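Local coordinates for protein anti-sigma-I factor RsgI3 (Clostridium thermocellum, PDB 6QE7) that binds pectin through its extracellular pair of PA14 domains and probably holds the sigma factor SigI3 inactive until polysaccharide is sensed, at residues 17-22 / 147-152; 156-161 / 167-172; 269-274 / 281-286. One frame throughout, in Å; residues are numbered along the deposited sequence.

Overall arrangement
The chain is the extracellular PA14 pair of RsgI3, almost all strand and loop. Contact 1 comes first along the chain and sets strand 19-25 of the first PA14 domain against the loop 147-152 leading into the second. Contacts 2 and 3 follow, both hairpins of the second domain, in different sheets: strands 154-159 and 167-173, then 268-274 and 281-282. Their centres lie about 21 Å apart; contact 2 is about 26 Å and contact 3 about 22 Å from contact 1, centre to centre. Val151 and Asn152 pack on Ile172 of contact 2, and NH2 of Arg18 probably hydrogen-bonds Lys286 O of contact 3, so the first domain touches the C-terminal end of the second where the domains adjoin.

Contact 1 of 3, residues 17-22 / 147-152; sequences SRFQFV and PQKDVN
The start of strand 19-25 passes the extended loop 147-152 with Phe19 and Lys149 closest, their CA atoms 5.6 Å apart and no backbone hydrogen bond joining the two segments. Phe19 is central to the contact. Its CG is anti to the backbone N (chi1 166°), which turns the ring to the loop, and Pro147 lies over one face: CB of Pro147 stands 3.9 Å from the centroid of the Phe19 ring in a CH-pi contact, while CG of Pro147 meets CE1 of Phe19 at 3.8 Å. Lys149 comes to the same ring at its edge, CG 4.0 Å from CD2 of Phe19. The lysine chain then runs past the Phe19 carbonyl and bends at its last torsion (chi4 53°), bringing NZ to within 3.2 Å of Gln20 O in a weak hydrogen bond. Farther along, a water bridges the two segments, donating to OD1 of Asn152 at 2.7 Å and accepting a weak bond from NH1 of Arg18. Arg18 also forms a salt bridge with Asp203 and a hydrogen bond to Lys286 O, both in the second PA14 domain. Tyr11 meets the Phe19 ring edge-to-face. Pro147 over a face and the lysine's aliphatic chain at the edge thus flank Phe19 on two sides, in a surface seam between the first PA14 domain and the loop that enters the second; the polar links between the segments are weak or water-mediated.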
loop_
_atom_site.group_PDB
_atom_site.type_symbol
_atom_site.label_atom_id
_atom_site.label_comp_id
_atom_site.label_asym_id
_atom_site.label_seq_id
_atom_site.Cartn_x
_atom_site.Cartn_y
_atom_site.Cartn_z
ATOM N N SER A 17 -1.609 0.379 2.665
ATOM C CA SER A 17 -2.146 1.180 1.539
ATOM C C SER A 17 -3.641 0.906 1.451
ATOM O O SER A 17 -4.169 -0.100 2.106
ATOM C CB SER A 17 -1.442 0.896 0.217
ATOM O OG SER A 17 -1.715 -0.453 -0.196
ATOM N N ARG A 18 -4.317 1.757 0.698
ATOM C CA ARG A 18 -5.799 1.825 0.597
ATOM C C ARG A 18 -6.382 2.094 1.981
ATOM O O ARG A 18 -7.230 1.331 2.471
ATOM C CB ARG A 18 -6.333 0.520 0.030
ATOM C CG ARG A 18 -6.348 0.503 -1.481
ATOM C CD ARG A 18 -6.912 -0.827 -1.874
ATOM N NE ARG A 18 -6.726 -1.115 -3.273
ATOM C CZ ARG A 18 -7.497 -0.648 -4.250
ATOM N NH1 ARG A 18 -8.478 0.209 -3.995
ATOM N NH2 ARG A 18 -7.281 -1.052 -5.487
ATOM N N PHE A 19 -5.975 3.209 2.535
ATOM C CA PHE A 19 -6.436 3.681 3.851
ATOM C C PHE A 19 -7.963 3.860 3.771
ATOM O O PHE A 19 -8.428 4.398 2.766
ATOM C CB PHE A 19 -5.701 4.965 4.240
ATOM C CG PHE A 19 -6.389 5.630 5.398
ATOM C CD1 PHE A 19 -6.343 5.068 6.675
ATOM C CD2 PHE A 19 -7.193 6.741 5.194
ATOM C CE1 PHE A 19 -7.032 5.636 7.731
ATOM C CE2 PHE A 19 -7.857 7.322 6.279
ATOM C CZ PHE A 19 -7.798 6.743 7.525
ATOM N N GLN A 20 -8.708 3.306 4.719
ATOM C CA GLN A 20 -10.182 3.484 4.789
ATOM C C GLN A 20 -10.631 4.398 5.933
ATOM O O GLN A 20 -11.335 5.365 5.691
ATOM C CB GLN A 20 -10.883 2.133 4.904
ATOM C CG GLN A 20 -12.393 2.184 4.637
ATOM C CD GLN A 20 -12.751 2.804 3.302
ATOM O OE1 GLN A 20 -12.040 2.682 2.331
ATOM N NE2 GLN A 20 -13.815 3.559 3.281
ATOM N N PHE A 21 -10.332 4.106 7.174
ATOM C CA PHE A 21 -10.872 4.941 8.268
ATOM C C PHE A 21 -9.903 4.807 9.449
ATOM O O PHE A 21 -9.087 3.861 9.479
ATOM C CB PHE A 21 -12.319 4.578 8.590
ATOM C CG PHE A 21 -12.457 3.197 9.222
ATOM C CD1 PHE A 21 -12.142 2.972 10.553
ATOM C CD2 PHE A 21 -12.782 2.099 8.462
ATOM C CE1 PHE A 21 -12.208 1.702 11.112
ATOM C CE2 PHE A 21 -12.838 0.827 9.008
ATOM C CZ PHE A 21 -12.523 0.620 10.327
ATOM N N VAL A 22 -9.921 5.807 10.313
ATOM C CA VAL A 22 -9.281 5.731 11.650
ATOM C C VAL A 22 -10.383 5.621 12.717
ATOM O O VAL A 22 -11.464 6.197 12.531
ATOM C CB VAL A 22 -8.371 6.951 11.841
ATOM C CG1 VAL A 22 -9.167 8.250 11.895
ATOM C CG2 VAL A 22 -7.489 6.828 13.045
ATOM N N PRO A 147 -3.674 9.626 8.572
ATOM C CA PRO A 147 -3.217 9.123 7.268
ATOM C C PRO A 147 -3.966 9.858 6.133
ATOM O O PRO A 147 -5.114 10.287 6.383
ATOM C CB PRO A 147 -3.549 7.609 7.319
ATOM C CG PRO A 147 -3.804 7.300 8.798
ATOM C CD PRO A 147 -4.334 8.598 9.399
ATOM N N GLN A 148 -3.362 10.003 4.939
ATOM C CA GLN A 148 -4.073 10.557 3.737
ATOM C C GLN A 148 -4.458 9.442 2.756
ATOM O O GLN A 148 -3.580 8.642 2.359
ATOM C CB GLN A 148 -3.267 11.604 2.958
ATOM C CG GLN A 148 -3.250 12.973 3.618
ATOM C CD GLN A 148 -2.295 12.992 4.783
ATOM O OE1 GLN A 148 -1.284 12.294 4.801
ATOM N NE2 GLN A 148 -2.614 13.798 5.777
ATOM N N LYS A 149 -5.732 9.399 2.361
ATOM C CA LYS A 149 -6.130 8.635 1.169
ATOM C C LYS A 149 -5.217 9.119 0.040
ATOM O O LYS A 149 -5.071 10.298 -0.128
ATOM C CB LYS A 149 -7.620 8.781 0.866
ATOM C CG LYS A 149 -8.480 7.683 1.480
ATOM C CD LYS A 149 -9.831 7.497 0.779
ATOM C CE LYS A 149 -10.814 6.586 1.501
ATOM N NZ LYS A 149 -11.032 6.971 2.926
ATOM N N ASP A 150 -4.529 8.212 -0.633
ATOM C CA ASP A 150 -3.809 8.549 -1.879
ATOM C C ASP A 150 -4.866 8.712 -2.970
ATOM O O ASP A 150 -5.978 8.366 -2.748
ATOM C CB ASP A 150 -2.756 7.492 -2.182
ATOM C CG ASP A 150 -1.744 7.860 -3.246
ATOM O OD1 ASP A 150 -1.555 9.073 -3.580
ATOM O OD2 ASP A 150 -1.152 6.917 -3.746
ATOM N N VAL A 151 -4.498 9.319 -4.071
ATOM C CA VAL A 151 -5.362 9.646 -5.225
ATOM C C VAL A 151 -5.179 8.532 -6.253
ATOM O O VAL A 151 -4.069 8.068 -6.456
ATOM C CB VAL A 151 -4.991 11.062 -5.738
ATOM C CG1 VAL A 151 -5.489 11.382 -7.138
ATOM C CG2 VAL A 151 -5.543 12.111 -4.779
ATOM N N ASN A 152 -6.235 8.192 -6.958
ATOM C CA ASN A 152 -6.152 7.172 -8.023
ATOM C C ASN A 152 -5.567 7.794 -9.291
ATOM O O ASN A 152 -5.598 8.968 -9.389
ATOM C CB ASN A 152 -7.491 6.510 -8.251
ATOM C CG ASN A 152 -7.699 5.320 -7.334
ATOM O OD1 ASN A 152 -8.794 5.184 -6.846
ATOM N ND2 ASN A 152 -6.699 4.457 -7.103
HETATM O O HOH W 1 -9.142 2.687 -5.800
#

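Contact 2 of 3, residues 156-161 / 167-172; sequences AEYYGD and KRFTRI
Backbone bonds pair the two strands of this antiparallel hairpin: Ala156 with Arg171 in both directions, Tyr158 N to Phe169 O at 2.9 Å, and Arg168 N to Tyr158 O at 2.8 Å. Two residues, Arg168 and Phe169, stand opposite the single Tyr158, a classic beta bulge that shifts the register by one before Tyr159 meets Lys167. Aromatic contacts lie on the face shared by Ala156, Tyr158, Phe169 and Arg171. The Tyr158 and Phe169 rings are tilted by only 11° yet displaced until they scarcely overlap, and Tyr158 CB sits over the phenylalanine face, 3.8 Å from its centroid. Phe169 reaches this place with CG between its backbone N and carbonyl carbon (chi1 64°). Beyond it, the Arg171 guanidinium makes an off-centre cation-pi contact, CZ lying 4.3 Å from the Tyr158 centroid. On the face of Glu157, Tyr159, Lys167 and Thr170, Glu157 OE2 and Lys167 NZ form a long salt bridge of 3.9 Å, while OE1 of Glu157 pairs with Arg197, which also bonds Tyr159 OH. The Tyr159 ring rests against Lys167, CE2 3.5 Å from CB of the lysine. At the turn, the Arg168 guanidinium lies with one face over Gly160 CA and pairs with Asp166 and Glu188. Phe169 and Arg171 thus share one face of Tyr158, the phenylalanine near CB, CG and CD1, the guanidinium near CE1, CZ and OH; the positive charge of Arg171 is probably offset by Asp173, which pairs with its NE.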
loop_
_atom_site.group_PDB
_atom_site.type_symbol
_atom_site.label_atom_id
_atom_site.label_comp_id
_atom_site.label_asym_id
_atom_site.label_seq_id
_atom_site.Cartn_x
_atom_site.Cartn_y
_atom_site.Cartn_z
ATOM N N ALA A 156 2.134 12.023 -13.765
ATOM C CA ALA A 156 2.637 12.135 -15.140
ATOM C C ALA A 156 3.482 13.396 -15.194
ATOM O O ALA A 156 3.035 14.447 -14.687
ATOM C CB ALA A 156 1.490 12.184 -16.114
ATOM N N GLU A 157 4.694 13.235 -15.691
ATOM C CA GLU A 157 5.518 14.352 -16.181
ATOM C C GLU A 157 5.480 14.342 -17.711
ATOM O O GLU A 157 5.893 13.310 -18.333
ATOM C CB GLU A 157 6.898 14.235 -15.577
ATOM C CG GLU A 157 6.907 13.901 -14.086
ATOM C CD GLU A 157 8.277 13.373 -13.646
ATOM O OE1 GLU A 157 8.588 12.210 -13.927
ATOM O OE2 GLU A 157 9.081 14.166 -13.125
ATOM N N TYR A 158 5.074 15.473 -18.305
ATOM C CA TYR A 158 5.075 15.675 -19.785
ATOM C C TYR A 158 6.296 16.482 -20.211
ATOM O O TYR A 158 6.563 17.524 -19.635
ATOM C CB TYR A 158 3.787 16.338 -20.233
ATOM C CG TYR A 158 2.648 15.384 -20.144
ATOM C CD1 TYR A 158 2.154 14.969 -18.932
ATOM C CD2 TYR A 158 2.076 14.872 -21.274
ATOM C CE1 TYR A 158 1.062 14.116 -18.859
ATOM C CE2 TYR A 158 1.025 13.975 -21.220
ATOM C CZ TYR A 158 0.537 13.553 -20.000
ATOM O OH TYR A 158 -0.480 12.623 -19.946
ATOM N N TYR A 159 7.016 15.981 -21.207
ATOM C CA TYR A 159 8.247 16.615 -21.717
ATOM C C TYR A 159 8.057 17.136 -23.135
ATOM O O TYR A 159 7.358 16.490 -23.947
ATOM C CB TYR A 159 9.419 15.638 -21.644
ATOM C CG TYR A 159 9.782 15.286 -20.235
ATOM C CD1 TYR A 159 9.111 14.262 -19.591
ATOM C CD2 TYR A 159 10.700 16.025 -19.522
ATOM C CE1 TYR A 159 9.425 13.910 -18.290
ATOM C CE2 TYR A 159 11.058 15.661 -18.232
ATOM C CZ TYR A 159 10.378 14.620 -17.613
ATOM O OH TYR A 159 10.631 14.217 -16.360
ATOM N N GLY A 160 8.774 18.227 -23.441
ATOM C CA GLY A 160 8.788 18.879 -24.770
ATOM C C GLY A 160 9.902 18.376 -25.662
ATOM O O GLY A 160 10.267 19.076 -26.604
ATOM N N ASP A 161 10.305 17.126 -25.507
ATOM C CA ASP A 161 11.242 16.477 -26.461
ATOM C C ASP A 161 11.035 14.963 -26.375
ATOM O O ASP A 161 10.274 14.522 -25.513
ATOM C CB ASP A 161 12.654 16.894 -26.053
ATOM C CG ASP A 161 12.948 16.537 -24.584
ATOM O OD1 ASP A 161 12.905 15.330 -24.245
ATOM O OD2 ASP A 161 13.163 17.473 -23.772
ATOM N N LYS A 167 11.082 19.460 -19.202
ATOM C CA LYS A 167 9.825 19.091 -18.511
ATOM C C LYS A 167 8.847 20.248 -18.656
ATOM O O LYS A 167 9.213 21.319 -18.390
ATOM C CB LYS A 167 10.011 18.786 -17.021
ATOM C CG LYS A 167 8.731 18.339 -16.313
ATOM C CD LYS A 167 8.791 18.435 -14.790
ATOM C CE LYS A 167 9.728 17.406 -14.194
ATOM N NZ LYS A 167 10.321 17.881 -12.926
ATOM N N ARG A 168 7.637 20.025 -19.092
ATOM C CA ARG A 168 6.728 21.142 -19.381
ATOM C C ARG A 168 5.688 21.264 -18.268
ATOM O O ARG A 168 5.406 22.385 -17.868
ATOM C CB ARG A 168 6.089 20.948 -20.754
ATOM C CG ARG A 168 7.079 21.029 -21.896
ATOM C CD ARG A 168 7.726 22.413 -22.010
ATOM N NE ARG A 168 8.384 22.377 -23.306
ATOM C CZ ARG A 168 7.775 22.590 -24.459
ATOM N NH1 ARG A 168 6.501 22.904 -24.461
ATOM N NH2 ARG A 168 8.430 22.471 -25.593
ATOM N N PHE A 169 5.078 20.160 -17.836
ATOM C CA PHE A 169 4.035 20.185 -16.787
ATOM C C PHE A 169 3.895 18.778 -16.187
ATOM O O PHE A 169 4.293 17.776 -16.771
ATOM C CB PHE A 169 2.709 20.769 -17.304
ATOM C CG PHE A 169 2.036 19.975 -18.404
ATOM C CD1 PHE A 169 1.186 18.934 -18.094
ATOM C CD2 PHE A 169 2.265 20.257 -19.755
ATOM C CE1 PHE A 169 0.608 18.150 -19.087
ATOM C CE2 PHE A 169 1.651 19.507 -20.748
ATOM C CZ PHE A 169 0.836 18.446 -20.413
ATOM N N THR A 170 3.337 18.761 -14.991
ATOM C CA THR A 170 2.975 17.569 -14.205
ATOM C C THR A 170 1.469 17.628 -14.029
ATOM O O THR A 170 0.950 18.722 -13.853
ATOM C CB THR A 170 3.634 17.576 -12.814
ATOM O OG1 THR A 170 5.031 17.373 -13.039
ATOM C CG2 THR A 170 3.084 16.509 -11.881
ATOM N N ARG A 171 0.829 16.481 -14.094
ATOM C CA ARG A 171 -0.557 16.318 -13.620
ATOM C C ARG A 171 -0.741 14.840 -13.239
ATOM O O ARG A 171 0.147 13.997 -13.536
ATOM C CB ARG A 171 -1.522 16.729 -14.731
ATOM C CG ARG A 171 -1.344 15.865 -15.966
ATOM C CD ARG A 171 -2.204 16.310 -17.102
ATOM N NE ARG A 171 -2.234 15.356 -18.203
ATOM C CZ ARG A 171 -2.531 15.679 -19.477
ATOM N NH1 ARG A 171 -2.731 16.945 -19.786
ATOM N NH2 ARG A 171 -2.587 14.762 -20.438
ATOM N N ILE A 172 -1.904 14.535 -12.693
ATOM C CA ILE A 172 -2.328 13.136 -12.451
ATOM C C ILE A 172 -3.241 12.677 -13.577
ATOM O O ILE A 172 -4.272 13.261 -13.801
ATOM C CB ILE A 172 -2.947 13.049 -11.061
ATOM C CG1 ILE A 172 -1.872 13.344 -9.994
ATOM C CG2 ILE A 172 -3.574 11.670 -10.900
ATOM C CD1 ILE A 172 -2.420 13.608 -8.641
#

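Contact 3 of 3, residues 269-274 / 281-286; sequences IKLLWS and EVVPSK
Glu281 opens the second strand as the hydrogen-bonded partner of Trp273: Trp273 N gives to Glu281 O at 2.8 Å, and Glu281 N returns a bond of 3.0 Å to Trp273 O. Their side chains run out in parallel from the strand pair. The carboxylate is almost coplanar with the indole (7° between planes), and NE1 of Trp273 donates nearly straight to OE2 of Glu281, 2.9 Å away, using the lone pair directed away from the other oxygen. Both side chains hold CG between the backbone N and the carbonyl carbon (chi1 62° for Trp273, 61° for Glu281), a matched choice that sends indole and carboxylate out together. Val282 comes next, an antiparallel non-hydrogen-bonded pair with Leu272; the two side chains diverge, touching loosely through CG2 of Val282 and CD2 of Leu272. At Val283 the strand has ended, yet its N still bonds to Leu271 O at 3.0 Å. Val283 lies across the tryptophan face: CG1 is centred over the six-membered ring, 4.0 Å from its centroid, and CG2 packs 3.7 Å from CG of Trp273. Pro284 follows with CD 3.6 Å from CZ2 of Trp273. Ile202, on strand 193-202 of the other sheet of this domain, touches both Trp273 and Val283, placing this hairpin against the sandwich core. The largely buried indole thus has its one N-H satisfied by a carboxylate at its edge and a face packed by valine, which together should restrict its rotation.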
loop_
_atom_site.group_PDB
_atom_site.type_symbol
_atom_site.label_atom_id
_atom_site.label_comp_id
_atom_site.label_asym_id
_atom_site.label_seq_id
_atom_site.Cartn_x
_atom_site.Cartn_y
_atom_site.Cartn_z
ATOM N N ILE A 269 -0.937 5.776 -26.596
ATOM C CA ILE A 269 -0.429 4.721 -25.670
ATOM C C ILE A 269 -1.549 4.234 -24.737
ATOM O O ILE A 269 -2.239 5.075 -24.084
ATOM C CB ILE A 269 0.808 5.245 -24.919
ATOM C CG1 ILE A 269 1.343 4.183 -23.937
ATOM C CG2 ILE A 269 0.445 6.570 -24.270
ATOM C CD1 ILE A 269 2.618 4.527 -23.316
ATOM N N LYS A 270 -1.740 2.918 -24.702
ATOM C CA LYS A 270 -2.625 2.218 -23.708
ATOM C C LYS A 270 -1.733 1.272 -22.898
ATOM O O LYS A 270 -0.837 0.696 -23.534
ATOM C CB LYS A 270 -3.727 1.414 -24.406
ATOM C CG LYS A 270 -4.810 2.204 -25.139
ATOM C CD LYS A 270 -5.719 1.349 -26.042
ATOM C CE LYS A 270 -7.062 1.971 -26.429
ATOM N NZ LYS A 270 -7.044 3.455 -26.581
ATOM N N LEU A 271 -1.979 1.118 -21.577
ATOM C CA LEU A 271 -1.348 0.061 -20.713
ATOM C C LEU A 271 -2.476 -0.870 -20.310
ATOM O O LEU A 271 -3.510 -0.371 -19.793
ATOM C CB LEU A 271 -0.615 0.660 -19.496
ATOM C CG LEU A 271 -0.003 -0.340 -18.510
ATOM C CD1 LEU A 271 1.223 -1.023 -19.113
ATOM C CD2 LEU A 271 0.343 0.320 -17.212
ATOM N N LEU A 272 -2.349 -2.126 -20.714
ATOM C CA LEU A 272 -3.325 -3.178 -20.407
ATOM C C LEU A 272 -2.675 -4.185 -19.473
ATOM O O LEU A 272 -1.458 -4.315 -19.529
ATOM C CB LEU A 272 -3.709 -3.847 -21.724
ATOM C CG LEU A 272 -4.252 -2.838 -22.742
ATOM C CD1 LEU A 272 -3.237 -2.575 -23.850
ATOM C CD2 LEU A 272 -5.593 -3.306 -23.296
ATOM N N TRP A 273 -3.492 -4.960 -18.787
ATOM C CA TRP A 273 -3.036 -6.174 -18.084
ATOM C C TRP A 273 -3.963 -7.362 -18.367
ATOM O O TRP A 273 -5.166 -7.210 -18.781
ATOM C CB TRP A 273 -2.885 -5.937 -16.567
ATOM C CG TRP A 273 -4.145 -5.565 -15.823
ATOM C CD1 TRP A 273 -5.423 -5.465 -16.291
ATOM C CD2 TRP A 273 -4.222 -5.198 -14.439
ATOM N NE1 TRP A 273 -6.266 -5.117 -15.289
ATOM C CE2 TRP A 273 -5.557 -4.908 -14.156
ATOM C CE3 TRP A 273 -3.288 -5.131 -13.415
ATOM C CZ2 TRP A 273 -5.991 -4.559 -12.892
ATOM C CZ3 TRP A 273 -3.707 -4.747 -12.166
ATOM C CH2 TRP A 273 -5.031 -4.453 -11.916
ATOM N N SER A 274 -3.406 -8.515 -18.070
ATOM C CA SER A 274 -4.117 -9.794 -18.183
ATOM C C SER A 274 -3.486 -10.774 -17.216
ATOM O O SER A 274 -2.254 -10.630 -16.881
ATOM C CB SER A 274 -4.063 -10.275 -19.637
ATOM O OG SER A 274 -2.758 -10.752 -19.994
ATOM N N GLU A 281 -7.563 -6.089 -20.141
ATOM C CA GLU A 281 -8.226 -4.786 -20.108
ATOM C C GLU A 281 -7.160 -3.703 -19.975
ATOM O O GLU A 281 -6.046 -3.991 -19.487
ATOM C CB GLU A 281 -9.289 -4.781 -18.996
ATOM C CG GLU A 281 -8.718 -5.008 -17.592
ATOM C CD GLU A 281 -9.662 -4.747 -16.420
ATOM O OE1 GLU A 281 -10.884 -4.608 -16.643
ATOM O OE2 GLU A 281 -9.154 -4.669 -15.253
ATOM N N VAL A 282 -7.547 -2.474 -20.293
ATOM C CA VAL A 282 -6.812 -1.264 -19.861
ATOM C C VAL A 282 -6.701 -1.331 -18.312
ATOM O O VAL A 282 -7.720 -1.567 -17.646
ATOM C CB VAL A 282 -7.499 0.017 -20.367
ATOM C CG1 VAL A 282 -6.808 1.259 -19.823
ATOM C CG2 VAL A 282 -7.548 0.084 -21.902
ATOM N N VAL A 283 -5.501 -1.167 -17.742
ATOM C CA VAL A 283 -5.406 -1.150 -16.263
ATOM C C VAL A 283 -6.270 0.008 -15.779
ATOM O O VAL A 283 -6.104 1.155 -16.244
ATOM C CB VAL A 283 -3.970 -1.014 -15.803
ATOM C CG1 VAL A 283 -3.928 -1.083 -14.301
ATOM C CG2 VAL A 283 -3.081 -2.051 -16.475
ATOM N N PRO A 284 -7.212 -0.270 -14.852
ATOM C CA PRO A 284 -8.215 0.701 -14.436
ATOM C C PRO A 284 -7.626 1.713 -13.467
ATOM O O PRO A 284 -6.729 1.395 -12.759
ATOM C CB PRO A 284 -9.364 -0.102 -13.777
ATOM C CG PRO A 284 -8.969 -1.532 -13.850
ATOM C CD PRO A 284 -7.539 -1.616 -14.379
ATOM N N SER A 285 -8.180 2.905 -13.441
ATOM C CA SER A 285 -7.753 3.973 -12.501
ATOM C C SER A 285 -7.841 3.475 -11.054
ATOM O O SER A 285 -6.988 3.848 -10.248
ATOM C CB SER A 285 -8.566 5.176 -12.683
ATOM O OG SER A 285 -7.937 6.282 -12.033
ATOM N N LYS A 286 -8.797 2.607 -10.733
ATOM C CA LYS A 286 -8.967 2.171 -9.309
ATOM C C LYS A 286 -7.803 1.261 -8.856
ATOM O O LYS A 286 -7.743 0.933 -7.640
ATOM C CB LYS A 286 -10.347 1.544 -9.118
ATOM C CG LYS A 286 -10.475 0.137 -9.650
ATOM C CD LYS A 286 -11.885 -0.391 -9.502
ATOM C CE LYS A 286 -12.728 0.058 -10.678
ATOM N NZ LYS A 286 -14.164 0.125 -10.311
#